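PDB 4L8E: glutathione S-transferase enzyme with thioredoxin-like domain from Xenorhabdus nematophila, which probably catalyses the transfer of glutathione to electrophilic substrates or glutathione-dependent thiol chemistry, and binds two glutathione molecules per subunit. Local coordinates for residues A[141-146]-A[194-199]; A[166-171]-A[201-206]. One frame throughout, in Å; residues are numbered along the deposited sequence.

Both contacts lie in the all-helical C-terminal domain of the glutathione S-transferase fold, with centres about 9 Å apart and on the same side of the chain's centre. Their segments alternate along the chain: 141-146 on helix 118-145, 166-171 on helix 154-175, 194-199 on helix 188-197, then 201-206 in the loop leading to helix 211-221. Interaction 1 borders the glutathione pockets, and interaction 2 packs behind it. Gln203 joins them: its NE2 probably donates to Trp196 O at 3.0 Å, while its backbone O takes a probable bond from Asn142 ND2. The loop of interaction 2 is thus second shell to the ligand-binding residues.

Interaction 1: A[141-146]-A[194-199]; sequences QNHHFN and YPWAKC. With GSH (glutathione), chain D; GSH (glutathione), chain B.
The glutathione pockets of this glutathione S-transferase are bordered here by the C-terminal end of helix 118-145 and by residues 194-199, the last part of helix 188-197 and what follows, and the side chains of His143, Trp196 and Cys199 meet beside the ligands. The backbones stay well apart, 9.5 Å between His143 CA and Cys199 CA, and the side chains do the bridging. With CG anti to its carbonyl carbon, a chi1 of -73° sets the imidazole of His143 against the outer rim of the indole, which comes over one of its faces, Trp196 CZ3 lying 3.5 Å from His143 CE1. The two planes are inclined by 37°, an oblique pairing with centroids 5.2 Å apart. Cys199 CB sits at the edge of the imidazole, 4.1 Å from His143 NE2, a nitrogen that is hydrogen-bonded to Gln203 NE2. On the other ring nitrogen, ND1 of His143 comes within 2.9 Å of O2 of the chain D glutathione, which approaches obliquely to the ring. The indole serves the second glutathione, chain B, whose C2 lies in the ring plane at its edge. Asn38 bonds Trp196 NE1 through OD1, which should help fix the rotation of the indole, and Trp196 CH2 lies 3.6 Å from CB2 of the chain B glutathione.

Interaction 2: A[166-171]-A[201-206]; sequences RLYKVL and EHQKIN
Helix 154-175 presents residues 166-171 to a loop with no regular secondary structure, and the backbones come nearest at Tyr168 CA and Ile205 CA, 8.5 Å apart. The loop contains a type I beta turn from Glu201 to Lys204, closed by the bond from Lys204 N to Glu201 O, and connects helices 188-197 and 211-221 within the helical domain of the glutathione S-transferase fold. Tyr168 carries the helix side of the contact and is gripped at two places. Over its ring lies Ile205: the CG2 methyl makes a CH-pi contact 4.1 Å from the centroid of the Tyr168 ring and only 4° off its normal. The other branch of the isoleucine slides toward the rim, where Ile205 CG1 is 3.8 Å from Tyr168 CE1. At the far end of the ring stands the Gln203 amide. That side chain bends at chi2 (146°), and its amide plane stands 51° from the ring. Its NH2 end is held by partners on the pocket side, so both ends of this buried amide are tied down, which should hold its orientation beside the pocket residues. Phe135 of helix 118-145 also meets the tyrosine ring. The phenolic proton is directed onto a lone pair of Gln203 OE1, in the carbonyl plane, with Tyr168 OH 2.7 Å from that oxygen.

Interaction 1: A[141-146]-A[194-199]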
# COMPACT_ATOMS: atom_id res chain seq x y z
N GLN A 141 -5.61 10.11 -7.85
CA GLN A 141 -6.44 10.08 -9.05
C GLN A 141 -7.31 11.33 -9.06
O GLN A 141 -7.59 11.91 -10.12
CB GLN A 141 -7.33 8.84 -9.10
CG GLN A 141 -6.59 7.53 -8.95
CD GLN A 141 -5.32 7.47 -9.76
OE1 GLN A 141 -5.35 7.56 -10.99
NE2 GLN A 141 -4.17 7.33 -9.08
N ASN A 142 -7.75 11.73 -7.88
CA ASN A 142 -8.45 13.00 -7.70
C ASN A 142 -7.58 14.12 -8.24
O ASN A 142 -8.04 14.94 -9.06
CB ASN A 142 -8.84 13.16 -6.22
CG ASN A 142 -9.43 14.51 -5.91
OD1 ASN A 142 -8.97 15.55 -6.39
ND2 ASN A 142 -10.45 14.51 -5.06
N HIS A 143 -6.30 14.16 -7.84
CA HIS A 143 -5.40 15.19 -8.36
C HIS A 143 -5.34 15.13 -9.88
O HIS A 143 -5.39 16.16 -10.58
CB HIS A 143 -3.98 15.01 -7.80
CG HIS A 143 -3.83 15.39 -6.36
ND1 HIS A 143 -2.60 15.52 -5.75
CD2 HIS A 143 -4.76 15.68 -5.41
CE1 HIS A 143 -2.78 15.87 -4.48
NE2 HIS A 143 -4.07 15.97 -4.25
N HIS A 144 -5.21 13.92 -10.42
CA HIS A 144 -5.04 13.76 -11.86
C HIS A 144 -6.24 14.30 -12.60
O HIS A 144 -6.08 15.06 -13.56
CB HIS A 144 -4.80 12.30 -12.28
CG HIS A 144 -4.71 12.13 -13.77
ND1 HIS A 144 -3.60 12.52 -14.48
CD2 HIS A 144 -5.62 11.69 -14.68
CE1 HIS A 144 -3.80 12.29 -15.77
NE2 HIS A 144 -5.02 11.81 -15.92
N PHE A 145 -7.45 13.92 -12.18
CA PHE A 145 -8.61 14.33 -12.98
C PHE A 145 -8.98 15.80 -12.79
O PHE A 145 -9.76 16.36 -13.56
CB PHE A 145 -9.77 13.36 -12.77
CG PHE A 145 -9.58 12.06 -13.51
CD1 PHE A 145 -9.78 11.98 -14.88
CD2 PHE A 145 -9.16 10.92 -12.82
CE1 PHE A 145 -9.58 10.78 -15.56
CE2 PHE A 145 -8.96 9.73 -13.48
CZ PHE A 145 -9.17 9.65 -14.86
N ASN A 146 -8.40 16.45 -11.79
CA ASN A 146 -8.55 17.89 -11.65
C ASN A 146 -7.74 18.67 -12.69
O ASN A 146 -7.83 19.89 -12.76
CB ASN A 146 -8.25 18.35 -10.21
CG ASN A 146 -9.44 18.14 -9.28
OD1 ASN A 146 -10.60 18.24 -9.70
ND2 ASN A 146 -9.17 17.84 -8.01
N TYR A 194 -0.20 12.64 6.52
CA TYR A 194 -0.18 14.09 6.56
C TYR A 194 0.08 14.81 5.22
O TYR A 194 -0.62 15.74 4.88
CB TYR A 194 0.78 14.61 7.65
CG TYR A 194 0.88 16.11 7.70
CD1 TYR A 194 -0.06 16.88 8.39
CD2 TYR A 194 1.88 16.77 7.03
CE1 TYR A 194 0.01 18.25 8.44
CE2 TYR A 194 1.96 18.17 7.06
CZ TYR A 194 1.03 18.89 7.77
OH TYR A 194 1.14 20.25 7.80
N PRO A 195 1.10 14.39 4.46
CA PRO A 195 1.38 15.16 3.24
C PRO A 195 0.26 15.10 2.22
O PRO A 195 0.16 16.04 1.41
CB PRO A 195 2.65 14.48 2.71
CG PRO A 195 3.28 13.86 3.93
CD PRO A 195 2.13 13.39 4.74
N TRP A 196 -0.56 14.07 2.29
CA TRP A 196 -1.73 13.94 1.43
C TRP A 196 -2.92 14.73 1.97
O TRP A 196 -3.57 15.46 1.23
CB TRP A 196 -2.09 12.46 1.25
CG TRP A 196 -1.24 11.81 0.18
CD1 TRP A 196 -0.12 11.04 0.36
CD2 TRP A 196 -1.41 11.95 -1.23
NE1 TRP A 196 0.40 10.67 -0.86
CE2 TRP A 196 -0.38 11.21 -1.85
CE3 TRP A 196 -2.34 12.62 -2.03
CZ2 TRP A 196 -0.25 11.14 -3.23
CZ3 TRP A 196 -2.21 12.55 -3.38
CH2 TRP A 196 -1.19 11.79 -3.98
N ALA A 197 -3.17 14.62 3.27
CA ALA A 197 -4.27 15.37 3.89
C ALA A 197 -4.05 16.89 3.83
O ALA A 197 -5.02 17.64 3.76
CB ALA A 197 -4.48 14.91 5.31
N LYS A 198 -2.78 17.32 3.86
CA LYS A 198 -2.40 18.73 3.78
C LYS A 198 -2.86 19.34 2.46
O LYS A 198 -3.03 20.57 2.34
CB LYS A 198 -0.85 18.87 3.92
CG LYS A 198 -0.21 20.08 3.27
CD LYS A 198 1.13 20.43 3.91
CE LYS A 198 1.72 21.73 3.34
NZ LYS A 198 1.76 21.72 1.84
N CYS A 199 -3.09 18.48 1.48
CA CYS A 199 -3.48 18.89 0.16
C CYS A 199 -5.00 18.87 -0.07
O CYS A 199 -5.45 18.95 -1.21
CB CYS A 199 -2.80 18.02 -0.90
SG CYS A 199 -0.99 18.24 -0.97
CG1 GSH D . 4.27 20.16 -2.86
CD1 GSH D . 3.03 19.29 -2.71
OE1 GSH D . 2.89 18.57 -1.73
N2 GSH D . 2.02 19.36 -3.79
CA2 GSH D . 0.81 18.59 -3.82
C2 GSH D . 0.86 17.67 -5.02
O2 GSH D . -0.16 17.04 -5.33
CB2 GSH D . -0.40 19.47 -3.88
SG2 GSH D . -0.76 20.12 -2.26
N3 GSH D . 2.08 17.51 -5.81
CA3 GSH D . 2.11 16.58 -6.94
C3 GSH D . 1.31 17.02 -8.13
O31 GSH D . 1.02 16.17 -9.01
O32 GSH D . 0.93 18.21 -8.26
N1 GSH B . 2.22 9.25 -13.74
CA1 GSH B . 1.56 9.86 -12.65
C1 GSH B . 0.11 10.05 -13.00
O11 GSH B . -0.25 10.15 -14.21
O12 GSH B . -0.76 10.12 -12.07
CB1 GSH B . 2.18 11.18 -12.39
CG1 GSH B . 1.53 11.93 -11.24
CD1 GSH B . 1.97 11.38 -9.90
OE1 GSH B . 3.01 10.79 -9.77
N2 GSH B . 1.08 11.58 -8.77
CA2 GSH B . 1.42 11.10 -7.47
C2 GSH B . 0.37 10.08 -7.07
O2 GSH B . -0.82 10.15 -7.41
CB2 GSH B . 1.44 12.19 -6.46
SG2 GSH B . 2.78 13.35 -6.79
N3 GSH B . 0.78 8.96 -6.28
CA3 GSH B . -0.22 7.99 -5.91
C3 GSH B . 0.17 7.36 -4.63
O31 GSH B . 0.86 8.00 -3.81
O32 GSH B . -0.22 6.18 -4.41

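Interaction 2: A[166-171]-A[201-206]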
# COMPACT_ATOMS: atom_id res chain seq x y z
N ARG A 166 -15.17 9.66 1.06
CA ARG A 166 -15.25 8.44 1.88
C ARG A 166 -14.00 8.25 2.73
O ARG A 166 -14.06 7.89 3.90
CB ARG A 166 -15.44 7.21 1.01
CG ARG A 166 -15.79 5.95 1.80
CD ARG A 166 -15.71 4.70 0.93
NE ARG A 166 -14.34 4.42 0.56
CZ ARG A 166 -13.44 3.84 1.35
NH1 ARG A 166 -13.79 3.38 2.55
NH2 ARG A 166 -12.18 3.69 0.91
N LEU A 167 -12.87 8.46 2.09
CA LEU A 167 -11.57 8.34 2.75
C LEU A 167 -11.38 9.34 3.88
O LEU A 167 -10.89 8.97 4.98
CB LEU A 167 -10.46 8.49 1.71
CG LEU A 167 -10.34 7.28 0.79
CD1 LEU A 167 -9.57 7.65 -0.46
CD2 LEU A 167 -9.67 6.11 1.49
N TYR A 168 -11.77 10.60 3.65
CA TYR A 168 -11.69 11.60 4.71
C TYR A 168 -12.63 11.26 5.86
O TYR A 168 -12.34 11.50 7.02
CB TYR A 168 -11.93 13.02 4.18
CG TYR A 168 -10.65 13.68 3.67
CD1 TYR A 168 -10.21 13.48 2.36
CD2 TYR A 168 -9.88 14.49 4.49
CE1 TYR A 168 -9.05 14.06 1.89
CE2 TYR A 168 -8.72 15.08 4.03
CZ TYR A 168 -8.31 14.86 2.74
OH TYR A 168 -7.15 15.45 2.31
N LYS A 169 -13.77 10.66 5.53
CA LYS A 169 -14.73 10.25 6.56
C LYS A 169 -14.15 9.11 7.42
O LYS A 169 -14.26 9.14 8.64
CB LYS A 169 -16.04 9.82 5.92
CG LYS A 169 -17.06 9.33 6.92
CD LYS A 169 -18.32 8.82 6.21
CE LYS A 169 -19.47 8.62 7.18
NZ LYS A 169 -20.60 7.88 6.55
N VAL A 170 -13.50 8.15 6.78
CA VAL A 170 -12.82 7.07 7.50
C VAL A 170 -11.75 7.67 8.42
O VAL A 170 -11.64 7.31 9.60
CB VAL A 170 -12.21 6.05 6.51
CG1 VAL A 170 -11.23 5.11 7.22
CG2 VAL A 170 -13.32 5.23 5.83
N LEU A 171 -10.95 8.56 7.86
CA LEU A 171 -9.89 9.20 8.63
C LEU A 171 -10.46 9.96 9.83
O LEU A 171 -9.99 9.82 10.98
CB LEU A 171 -9.08 10.12 7.71
CG LEU A 171 -7.90 10.87 8.33
CD1 LEU A 171 -6.88 9.88 8.82
CD2 LEU A 171 -7.32 11.85 7.34
N GLU A 201 -7.31 21.10 -0.03
CA GLU A 201 -7.89 22.14 -0.87
C GLU A 201 -7.78 21.78 -2.37
O GLU A 201 -8.69 22.06 -3.17
CB GLU A 201 -7.21 23.50 -0.57
CG GLU A 201 -7.91 24.67 -1.23
CD GLU A 201 -7.64 26.02 -0.56
OE1 GLU A 201 -7.03 26.06 0.53
OE2 GLU A 201 -8.06 27.04 -1.14
N HIS A 202 -6.65 21.18 -2.75
CA HIS A 202 -6.41 20.77 -4.12
C HIS A 202 -7.36 19.64 -4.51
O HIS A 202 -7.67 19.46 -5.69
CB HIS A 202 -4.98 20.27 -4.28
CG HIS A 202 -4.56 20.13 -5.71
ND1 HIS A 202 -3.74 21.04 -6.33
CD2 HIS A 202 -4.87 19.19 -6.64
CE1 HIS A 202 -3.54 20.67 -7.59
NE2 HIS A 202 -4.22 19.55 -7.80
N GLN A 203 -7.77 18.87 -3.51
CA GLN A 203 -8.67 17.74 -3.70
C GLN A 203 -10.12 18.19 -3.67
O GLN A 203 -11.04 17.38 -3.80
CB GLN A 203 -8.43 16.70 -2.62
CG GLN A 203 -7.07 16.02 -2.69
CD GLN A 203 -6.49 15.67 -1.34
OE1 GLN A 203 -7.21 15.60 -0.35
NE2 GLN A 203 -5.19 15.44 -1.30
N LYS A 204 -10.33 19.50 -3.50
CA LYS A 204 -11.66 20.08 -3.41
C LYS A 204 -12.46 19.50 -2.25
O LYS A 204 -13.70 19.43 -2.30
CB LYS A 204 -12.42 19.91 -4.72
CG LYS A 204 -11.74 20.54 -5.91
CD LYS A 204 -12.51 20.24 -7.18
CE LYS A 204 -12.37 21.34 -8.20
NZ LYS A 204 -10.99 21.43 -8.73
N ILE A 205 -11.75 19.12 -1.19
CA ILE A 205 -12.37 18.63 0.03
C ILE A 205 -12.73 19.78 0.98
O ILE A 205 -11.91 20.66 1.25
CB ILE A 205 -11.43 17.62 0.73
CG1 ILE A 205 -11.49 16.26 0.04
CG2 ILE A 205 -11.75 17.49 2.21
CD1 ILE A 205 -12.80 15.51 0.23
N ASN A 206 -13.96 19.78 1.48
CA ASN A 206 -14.37 20.74 2.51
C ASN A 206 -13.98 20.21 3.88
O ASN A 206 -14.63 19.32 4.44
CB ASN A 206 -15.88 21.00 2.48
CG ASN A 206 -16.32 22.01 3.54
OD1 ASN A 206 -15.50 22.60 4.24
ND2 ASN A 206 -17.62 22.19 3.67